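Local coordinates for protein allantoicase (Saccharomyces cerevisiae, PDB 1O59) that hydrolyses allantoate to (S)-ureidoglycolate and urea, a step of allantoin degradation that lets yeast use purines as secondary nitrogen sources, at residues E128-E133 / S144-I149; I98-A103 / T175-K180; H106-E111 / N167-E172. One frame throughout, in Å; residues are numbered along the deposited sequence. Where two conformers were deposited one is given.

How the contacts relate
All three contacts lie in the first allantoicase repeat, of the galactose-binding-domain clan. Contacts 1 and 2 share a five-stranded antiparallel sheet, strands 124-130 and 176-182 being neighbours in it, and their centres are about 9 Å apart. They are joined directly: E128 OE2 forms a salt bridge with K180 NZ at 2.7 Å, and T175 N probably bonds to L130 O at 2.8 Å. Contact 3 joins strand 105-113 of the other sheet to the loop 167-172, its centre about 13 Å from each of these. I107 links all three, with its CG1 3.8 Å from I149 CD1 of contact 1 and its CD1 4.1 Å from M100 CE of contact 2.

Contact 1 (E128-E133 / S144-I149); sequences EALYDE and SRWVEI
A129 and V147 form an antiparallel hydrogen-bonded pair: A129 N donates to V147 O at 2.7 Å and V147 N to A129 O at 2.9 Å. E128 and E148 follow as a non-hydrogen-bonded pair, their side chains on the other face of the sheet. There a water donates to both E128 OE2 and E148 OE1, which probably eases the nearness of two like charges; E128 also has K178 and K180 as salt-bridge partners.

The apolar contact centres on L130. Its CD2 sits over the five-membered ring of W146, 3.8 Å from the centroid, as a CH-pi contact. The branch of a leucine suits this place, because CD1 lies at the same time over the centre of one face of the R145 guanidinium. Chi1 of 75° sets CG between the backbone N and the carbonyl carbon, and chi2 of 64° then turns CD2 to the indole and CD1 to the guanidinium. A small alanine fits where A129 CB meets I149 CD1 at 3.9 Å.

R145 NH1 makes a long salt bridge to D132 OD1 at 3.3 Å, straight (164°) and in the guanidinium plane but on the anti side of the carboxylate; D143 binds NH2.

Strand 147-154 is the outermost strand of this sheet within the chain; strand 124-130 runs between it and strand 176-182, whose I177 packs on A129 and H176 on L130.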
loop_
_atom_site.group_PDB
_atom_site.type_symbol
_atom_site.label_atom_id
_atom_site.label_comp_id
_atom_site.label_asym_id
_atom_site.label_seq_id
_atom_site.Cartn_x
_atom_site.Cartn_y
_atom_site.Cartn_z
ATOM N N GLU A 128 -14.349 -11.423 2.987
ATOM C CA GLU A 128 -15.552 -10.617 3.224
ATOM C C GLU A 128 -15.131 -9.245 3.701
ATOM O O GLU A 128 -13.972 -9.035 4.115
ATOM C CB GLU A 128 -16.420 -11.265 4.276
ATOM C CG GLU A 128 -16.681 -12.748 4.024
ATOM C CD GLU A 128 -17.711 -13.364 4.967
ATOM O OE1 GLU A 128 -18.029 -12.772 6.010
ATOM O OE2 GLU A 128 -18.197 -14.478 4.673
ATOM N N ALA A 129 -16.064 -8.299 3.607
ATOM C CA ALA A 129 -15.811 -6.927 4.047
ATOM C C ALA A 129 -17.037 -6.322 4.683
ATOM O O ALA A 129 -18.148 -6.774 4.480
ATOM C CB ALA A 129 -15.341 -6.064 2.885
ATOM N N LEU A 130 -16.814 -5.302 5.494
ATOM C CA LEU A 130 -17.915 -4.467 5.949
ATOM C C LEU A 130 -17.583 -2.974 6.071
ATOM O O LEU A 130 -16.422 -2.547 6.083
ATOM C CB LEU A 130 -18.534 -5.026 7.247
ATOM C CG LEU A 130 -17.928 -4.939 8.662
ATOM C CD1 LEU A 130 -17.785 -3.491 9.215
ATOM C CD2 LEU A 130 -18.828 -5.765 9.592
ATOM N N TYR A 131 -18.653 -2.206 6.162
ATOM C CA TYR A 131 -18.602 -0.779 6.307
ATOM C C TYR A 131 -19.105 -0.387 7.697
ATOM O O TYR A 131 -20.283 -0.566 8.014
ATOM C CB TYR A 131 -19.480 -0.107 5.255
ATOM C CG TYR A 131 -19.364 1.372 5.329
ATOM C CD1 TYR A 131 -18.234 1.996 4.847
ATOM C CD2 TYR A 131 -20.357 2.153 5.910
ATOM C CE1 TYR A 131 -18.080 3.357 4.923
ATOM C CE2 TYR A 131 -20.217 3.532 5.985
ATOM C CZ TYR A 131 -19.062 4.120 5.489
ATOM O OH TYR A 131 -18.856 5.472 5.517
ATOM N N ASP A 132 -18.201 0.159 8.507
ATOM C CA ASP A 132 -18.524 0.616 9.850
ATOM C C ASP A 132 -18.181 2.091 10.025
ATOM O O ASP A 132 -17.156 2.567 9.561
ATOM C CB ASP A 132 -17.792 -0.241 10.859
ATOM C CG ASP A 132 -17.952 0.248 12.259
ATOM O OD1 ASP A 132 -19.100 0.467 12.695
ATOM O OD2 ASP A 132 -16.958 0.435 12.998
ATOM N N GLU A 133 -19.074 2.812 10.687
ATOM C CA GLU A 133 -18.950 4.256 10.867
ATOM C C GLU A 133 -18.270 4.597 12.198
ATOM O O GLU A 133 -17.097 4.964 12.207
ATOM C CB GLU A 133 -20.336 4.886 10.776
ATOM C CG GLU A 133 -20.959 4.832 9.382
ATOM C CD GLU A 133 -21.256 6.224 8.833
ATOM O OE1 GLU A 133 -20.329 6.893 8.310
ATOM O OE2 GLU A 133 -22.435 6.648 8.943
ATOM N N SER A 144 -23.726 -8.790 11.140
ATOM C CA SER A 144 -24.586 -8.982 10.010
ATOM C C SER A 144 -24.142 -8.215 8.791
ATOM O O SER A 144 -24.633 -8.455 7.698
ATOM C CB SER A 144 -26.002 -8.590 10.374
ATOM O OG SER A 144 -26.054 -7.275 10.894
ATOM N N ARG A 145 -23.202 -7.294 8.962
ATOM C CA ARG A 145 -22.795 -6.429 7.855
ATOM C C ARG A 145 -21.695 -7.015 7.002
ATOM O O ARG A 145 -21.327 -6.415 5.994
ATOM C CB ARG A 145 -22.363 -5.064 8.374
ATOM C CG ARG A 145 -23.499 -4.298 9.030
ATOM C CD ARG A 145 -23.070 -3.079 9.823
ATOM N NE ARG A 145 -22.146 -3.446 10.893
ATOM C CZ ARG A 145 -21.395 -2.589 11.546
ATOM N NH1 ARG A 145 -21.448 -1.296 11.265
ATOM N NH2 ARG A 145 -20.575 -3.024 12.485
ATOM N N TRP A 146 -21.161 -8.171 7.395
ATOM C CA TRP A 146 -20.186 -8.867 6.555
ATOM C C TRP A 146 -20.758 -9.290 5.190
ATOM O O TRP A 146 -21.802 -9.937 5.095
ATOM C CB TRP A 146 -19.592 -10.081 7.269
ATOM C CG TRP A 146 -18.670 -9.733 8.378
ATOM C CD1 TRP A 146 -18.844 -9.992 9.720
ATOM C CD2 TRP A 146 -17.420 -9.045 8.266
ATOM N NE1 TRP A 146 -17.766 -9.523 10.432
ATOM C CE2 TRP A 146 -16.878 -8.938 9.567
ATOM C CE3 TRP A 146 -16.695 -8.510 7.196
ATOM C CZ2 TRP A 146 -15.653 -8.308 9.818
ATOM C CZ3 TRP A 146 -15.480 -7.899 7.448
ATOM C CH2 TRP A 146 -14.972 -7.798 8.748
ATOM N N VAL A 147 -20.015 -8.933 4.152
ATOM C CA VAL A 147 -20.379 -9.173 2.774
ATOM C C VAL A 147 -19.204 -9.823 2.084
ATOM O O VAL A 147 -18.124 -9.268 2.073
ATOM C CB VAL A 147 -20.673 -7.835 2.049
ATOM C CG1 VAL A 147 -20.877 -8.039 0.566
ATOM C CG2 VAL A 147 -21.915 -7.193 2.618
ATOM N N GLU A 148 -19.423 -10.981 1.482
ATOM C CA GLU A 148 -18.373 -11.634 0.695
ATOM C C GLU A 148 -17.989 -10.851 -0.572
ATOM O O GLU A 148 -18.820 -10.467 -1.384
ATOM C CB GLU A 148 -18.794 -13.047 0.303
ATOM C CG GLU A 148 -17.675 -13.819 -0.356
ATOM C CD GLU A 148 -18.144 -15.147 -0.901
ATOM O OE1 GLU A 148 -17.927 -16.148 -0.206
ATOM O OE2 GLU A 148 -18.702 -15.183 -2.024
ATOM N N ILE A 149 -16.702 -10.635 -0.737
ATOM C CA ILE A 149 -16.209 -9.889 -1.889
ATOM C C ILE A 149 -15.200 -10.696 -2.717
ATOM O O ILE A 149 -14.995 -10.403 -3.905
ATOM C CB ILE A 149 -15.613 -8.542 -1.442
ATOM C CG1 ILE A 149 -14.526 -8.739 -0.413
ATOM C CG2 ILE A 149 -16.700 -7.637 -0.885
ATOM C CD1 ILE A 149 -13.677 -7.540 -0.272
HETATM O O HOH W 1 -16.857 -15.535 2.447
HETATM O O HOH W 2 -21.515 -3.378 5.362
#

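Contact 2 (I98-A103 / T175-K180); sequences IKMGVA and THIKLK
I98 and I177 form an antiparallel hydrogen-bonded pair, I98 N to I177 O and I177 N to I98 O both at 2.8 Å, and M100 N carries the pairing one step past the strand end with a nearly straight bond (171°) to T175 O at 3.0 Å.

On one face of the sheet K99 lies against H176. The CG of the lysine stands over one face of the imidazole, displaced toward the rim and 3.9 Å from the ring centroid, a CH-pi contact. A lysine suits this place because its methylene groups can pave the ring while the ammonium group travels on to E135: CG is anti to the backbone N (chi1 -169°) and the rest of the chain is extended, so CD too passes close to NE2. The ring is kept from turning by T175 OG1, which meets H176 ND1 at its edge, in the ring plane, in a hydrogen bond of 2.7 Å. The same hydroxyl is bonded to D132 N and L130 O, so a threonine here joins the imidazole to two backbone groups, at L130 and D132. Its methyl CG2 turns elsewhere, to A103 O at 3.4 Å.

On the opposite face M100, present as selenomethionine, runs extended alongside T175, and its CE ends 4.0 Å from I177 CD1. A long, unbranched apolar chain can reach this isoleucine from beyond the end of its own strand.

T175 and H176 form a classic beta bulge facing L130. Strand 94-99 lies between strands 45-49 and 176-182, and strand 124-130 follows on the far side of the latter. I177 packs on F190 and L192, and M100 on A105 and I107, so this face closes against the second sheet of the sandwich.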
loop_
_atom_site.group_PDB
_atom_site.type_symbol
_atom_site.label_atom_id
_atom_site.label_comp_id
_atom_site.label_asym_id
_atom_site.label_seq_id
_atom_site.Cartn_x
_atom_site.Cartn_y
_atom_site.Cartn_z
ATOM N N ILE A 98 -9.564 -7.343 10.116
ATOM C CA ILE A 98 -8.570 -6.274 9.949
ATOM C C ILE A 98 -9.231 -4.967 9.580
ATOM O O ILE A 98 -10.005 -4.896 8.612
ATOM C CB ILE A 98 -7.539 -6.620 8.864
ATOM C CG1 ILE A 98 -6.879 -7.978 9.128
ATOM C CG2 ILE A 98 -6.431 -5.578 8.850
ATOM C CD1 ILE A 98 -6.330 -8.632 7.889
ATOM N N LYS A 99 -8.915 -3.938 10.360
ATOM C CA LYS A 99 -9.369 -2.618 10.089
ATOM C C LYS A 99 -8.378 -1.973 9.132
ATOM O O LYS A 99 -7.164 -2.074 9.325
ATOM C CB LYS A 99 -9.461 -1.831 11.374
ATOM C CG LYS A 99 -10.167 -0.527 11.187
ATOM C CD LYS A 99 -10.505 0.157 12.480
ATOM C CE LYS A 99 -11.139 1.542 12.144
ATOM N NZ LYS A 99 -11.225 2.468 13.330
HETATM N N MSE A 100 -8.883 -1.325 8.086
HETATM C CA MSE A 100 -8.002 -0.616 7.155
HETATM C C MSE A 100 -7.348 0.577 7.839
HETATM O O MSE A 100 -7.865 1.130 8.814
HETATM C CB MSE A 100 -8.777 -0.052 5.952
HETATM C CG MSE A 100 -9.498 -1.071 5.124
HETATM SE SE MSE A 100 -10.616 -0.216 3.796
HETATM C CE MSE A 100 -11.439 -1.690 3.290
ATOM N N GLY A 101 -6.227 1.006 7.264
ATOM C CA GLY A 101 -5.548 2.190 7.752
ATOM C C GLY A 101 -6.123 3.429 7.120
ATOM O O GLY A 101 -5.998 4.499 7.645
ATOM N N VAL A 102 -6.743 3.278 5.958
ATOM C CA VAL A 102 -7.531 4.357 5.348
ATOM C C VAL A 102 -8.966 4.310 5.878
ATOM O O VAL A 102 -9.396 3.318 6.446
ATOM C CB VAL A 102 -7.538 4.238 3.826
ATOM C CG1 VAL A 102 -6.120 4.349 3.323
ATOM C CG2 VAL A 102 -8.188 2.916 3.369
ATOM N N ALA A 103 -9.695 5.391 5.676
ATOM C CA ALA A 103 -11.057 5.532 6.194
ATOM C C ALA A 103 -12.098 4.584 5.557
ATOM O O ALA A 103 -13.072 4.205 6.231
ATOM C CB ALA A 103 -11.505 6.966 6.008
ATOM N N THR A 175 -14.629 -0.629 5.246
ATOM C CA THR A 175 -13.681 -0.153 6.273
ATOM C C THR A 175 -12.897 -1.268 6.966
ATOM O O THR A 175 -11.861 -1.006 7.565
ATOM C CB THR A 175 -14.437 0.569 7.402
ATOM O OG1 THR A 175 -15.378 -0.342 7.979
ATOM C CG2 THR A 175 -15.295 1.754 6.917
ATOM N N HIS A 176 -13.442 -2.482 6.939
ATOM C CA HIS A 176 -12.917 -3.655 7.629
ATOM C C HIS A 176 -12.938 -4.875 6.683
ATOM O O HIS A 176 -13.840 -5.018 5.877
ATOM C CB HIS A 176 -13.801 -4.006 8.823
ATOM C CG HIS A 176 -13.686 -3.064 9.977
ATOM N ND1 HIS A 176 -14.248 -1.805 9.970
ATOM C CD2 HIS A 176 -13.110 -3.216 11.194
ATOM C CE1 HIS A 176 -14.006 -1.216 11.125
ATOM N NE2 HIS A 176 -13.319 -2.051 11.888
ATOM N N ILE A 177 -11.958 -5.761 6.844
ATOM C CA ILE A 177 -11.817 -6.965 6.032
ATOM C C ILE A 177 -11.798 -8.187 6.928
ATOM O O ILE A 177 -11.212 -8.153 8.004
ATOM C CB ILE A 177 -10.481 -6.885 5.201
ATOM C CG1 ILE A 177 -10.521 -5.667 4.243
ATOM C CG2 ILE A 177 -10.194 -8.212 4.461
ATOM C CD1 ILE A 177 -11.701 -5.644 3.341
ATOM N N LYS A 178 -12.450 -9.248 6.463
ATOM C CA LYS A 178 -12.404 -10.568 7.098
ATOM C C LYS A 178 -11.777 -11.563 6.137
ATOM O O LYS A 178 -12.265 -11.792 5.019
ATOM C CB LYS A 178 -13.801 -11.077 7.498
ATOM C CG LYS A 178 -13.769 -12.128 8.618
ATOM C CD LYS A 178 -14.957 -13.069 8.645
ATOM C CE LYS A 178 -16.259 -12.363 8.830
ATOM N NZ LYS A 178 -17.396 -13.283 8.998
ATOM N N LEU A 179 -10.692 -12.162 6.591
ATOM C CA LEU A 179 -10.044 -13.236 5.863
ATOM C C LEU A 179 -10.478 -14.548 6.480
ATOM O O LEU A 179 -10.399 -14.727 7.684
ATOM C CB LEU A 179 -8.531 -13.057 5.954
ATOM C CG LEU A 179 -7.630 -14.203 5.496
ATOM C CD1 LEU A 179 -7.705 -14.409 4.010
ATOM C CD2 LEU A 179 -6.209 -13.851 5.955
ATOM N N LYS A 180 -10.960 -15.453 5.645
ATOM C CA LYS A 180 -11.365 -16.781 6.086
ATOM C C LYS A 180 -10.424 -17.811 5.455
ATOM O O LYS A 180 -10.190 -17.783 4.260
ATOM C CB LYS A 180 -12.802 -17.078 5.645
ATOM C CG LYS A 180 -13.900 -16.151 6.163
ATOM C CD LYS A 180 -15.270 -16.844 5.942
ATOM C CE LYS A 180 -16.433 -16.124 6.648
ATOM N NZ LYS A 180 -17.807 -16.649 6.241
HETATM O O HOH W 3 -11.161 2.175 8.723
#

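Contact 3 (H106-E111 / N167-E172); sequences HIIGGE and NGLTKE
The imidazole of H106 meets the loop at its edge: the carbonyl oxygens of T170 and K171 both lie near the ring plane. CD2 points into this group, 3.0 Å from T170 O, while NE2 is 3.1 Å from K171 O. E172 O also comes close to CD2, obliquely to the ring, but its position is doubtful because it clashes with the methyl of T170. Chi1 of -66° places CG beside the backbone N and anti to the carbonyl carbon, which swings the ring out to the loop rather than along the strand. A histidine fits such a place because the polarised C-H at CD2 can face main-chain oxygens. With an alanine here, the carbonyls of T170 and K171 would probably lose the ring edge that they face, and residues 170-172 are likely to be held less firmly.

The backbone contact is a single bond, from T170 N to I107 O at 2.8 Å and 170°. L169 CA also approaches this oxygen, at 3.4 Å, in a CA-H...O contact, so I107 O receives the loop twice.

Apolar packing completes the contact. L169 CD2 reaches back over the strand, 3.9 Å from I108 CB and close to H106 CB. I108 CD1 rests on the main chain of G168, 3.5 Å from its carbonyl carbon; the positive phi of that residue (76°) favours glycine. I108 and G109 form a classic beta bulge facing Y193 of strand 186-196. T170 points to the strand and touches I149, though its exact placement is doubtful.

Residues 167-172 are thus joined to residues 106-111 by one regular hydrogen bond, and I108 also bonds to R165 just before them. No salt bridge crosses these two segments, and the fit probably rests mainly on main-chain oxygens and apolar packing.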
loop_
_atom_site.group_PDB
_atom_site.type_symbol
_atom_site.label_atom_id
_atom_site.label_comp_id
_atom_site.label_asym_id
_atom_site.label_seq_id
_atom_site.Cartn_x
_atom_site.Cartn_y
_atom_site.Cartn_z
ATOM N N HIS A 106 -13.136 1.000 -1.993
ATOM C CA HIS A 106 -13.713 0.011 -2.910
ATOM C C HIS A 106 -12.629 -1.036 -3.273
ATOM O O HIS A 106 -11.519 -0.664 -3.638
ATOM C CB HIS A 106 -14.193 0.714 -4.177
ATOM C CG HIS A 106 -15.337 1.662 -3.969
ATOM N ND1 HIS A 106 -15.157 3.008 -3.741
ATOM C CD2 HIS A 106 -16.674 1.468 -4.000
ATOM C CE1 HIS A 106 -16.334 3.601 -3.630
ATOM N NE2 HIS A 106 -17.271 2.686 -3.779
ATOM N N ILE A 107 -12.931 -2.333 -3.174
ATOM C CA ILE A 107 -11.898 -3.394 -3.357
ATOM C C ILE A 107 -11.788 -3.916 -4.778
ATOM O O ILE A 107 -12.792 -4.152 -5.432
ATOM C CB ILE A 107 -12.150 -4.576 -2.392
ATOM C CG1 ILE A 107 -12.269 -4.075 -0.958
ATOM C CG2 ILE A 107 -11.037 -5.602 -2.490
ATOM C CD1 ILE A 107 -11.022 -3.243 -0.477
ATOM N N ILE A 108 -10.556 -4.080 -5.256
ATOM C CA ILE A 108 -10.308 -4.597 -6.610
ATOM C C ILE A 108 -9.607 -5.966 -6.625
ATOM O O ILE A 108 -9.837 -6.787 -7.514
ATOM C CB ILE A 108 -9.498 -3.566 -7.465
ATOM C CG1 ILE A 108 -9.157 -4.164 -8.834
ATOM C CG2 ILE A 108 -8.232 -3.074 -6.758
ATOM C CD1 ILE A 108 -10.408 -4.490 -9.681
ATOM N N GLY A 109 -8.736 -6.211 -5.651
ATOM C CA GLY A 109 -7.966 -7.440 -5.658
ATOM C C GLY A 109 -7.119 -7.578 -4.450
ATOM O O GLY A 109 -7.344 -6.895 -3.449
ATOM N N GLY A 110 -6.134 -8.458 -4.549
ATOM C CA GLY A 110 -5.262 -8.729 -3.413
ATOM C C GLY A 110 -4.181 -9.742 -3.667
ATOM O O GLY A 110 -4.008 -10.231 -4.785
ATOM N N GLU A 111 -3.429 -10.022 -2.614
ATOM C CA GLU A 111 -2.417 -11.074 -2.604
ATOM C C GLU A 111 -2.530 -11.954 -1.359
ATOM O O GLU A 111 -2.624 -11.456 -0.207
ATOM C CB GLU A 111 -0.980 -10.512 -2.659
ATOM C CG GLU A 111 0.086 -11.628 -2.519
ATOM C CD GLU A 111 1.554 -11.159 -2.535
ATOM O OE1 GLU A 111 1.847 -10.004 -2.944
ATOM O OE2 GLU A 111 2.433 -11.971 -2.143
ATOM N N ASN A 167 -15.499 -8.921 -11.196
ATOM C CA ASN A 167 -16.395 -7.801 -11.480
ATOM C C ASN A 167 -15.717 -6.468 -11.276
ATOM O O ASN A 167 -16.375 -5.435 -11.311
ATOM C CB ASN A 167 -17.653 -7.888 -10.620
ATOM C CG ASN A 167 -18.593 -9.011 -11.070
ATOM O OD1 ASN A 167 -18.954 -9.128 -12.258
ATOM N ND2 ASN A 167 -18.989 -9.850 -10.115
ATOM N N GLY A 168 -14.402 -6.485 -11.044
ATOM C CA GLY A 168 -13.648 -5.256 -10.924
ATOM C C GLY A 168 -13.905 -4.636 -9.575
ATOM O O GLY A 168 -14.177 -5.339 -8.630
ATOM N N LEU A 169 -13.827 -3.315 -9.488
ATOM C CA LEU A 169 -13.972 -2.640 -8.216
ATOM C C LEU A 169 -15.342 -2.893 -7.614
ATOM O O LEU A 169 -16.384 -2.677 -8.225
ATOM C CB LEU A 169 -13.799 -1.137 -8.350
ATOM C CG LEU A 169 -12.452 -0.472 -8.169
ATOM C CD1 LEU A 169 -12.631 0.989 -8.533
ATOM C CD2 LEU A 169 -11.913 -0.616 -6.767
ATOM N N THR A 170 -15.304 -3.364 -6.388
ATOM C CA THR A 170 -16.432 -3.359 -5.491
ATOM C C THR A 170 -17.287 -2.087 -5.647
ATOM O O THR A 170 -16.769 -0.991 -5.731
ATOM C CB THR A 170 -15.840 -3.522 -4.107
ATOM O OG1 THR A 170 -16.108 -4.842 -3.621
ATOM C CG2 THR A 170 -16.422 -2.617 -3.130
ATOM N N LYS A 171 -18.602 -2.261 -5.723
ATOM C CA LYS A 171 -19.537 -1.155 -5.916
ATOM C C LYS A 171 -19.652 -0.342 -4.632
ATOM O O LYS A 171 -19.665 0.879 -4.664
ATOM C CB LYS A 171 -20.897 -1.717 -6.285
ATOM C CG LYS A 171 -21.909 -0.691 -6.745
ATOM C CD LYS A 171 -21.839 -0.387 -8.279
ATOM C CE LYS A 171 -22.588 -1.431 -9.152
ATOM N NZ LYS A 171 -21.814 -2.726 -9.186
ATOM N N GLU A 172 -19.689 -1.039 -3.498
ATOM C CA GLU A 172 -19.873 -0.413 -2.192
ATOM C C GLU A 172 -18.491 -0.101 -1.611
ATOM O O GLU A 172 -17.487 -0.607 -2.077
ATOM C CB GLU A 172 -20.663 -1.359 -1.261
ATOM C CG GLU A 172 -21.862 -2.121 -1.861
ATOM C CD GLU A 172 -21.903 -3.602 -1.420
ATOM O OE1 GLU A 172 -22.938 -4.079 -0.881
ATOM O OE2 GLU A 172 -20.881 -4.306 -1.604
#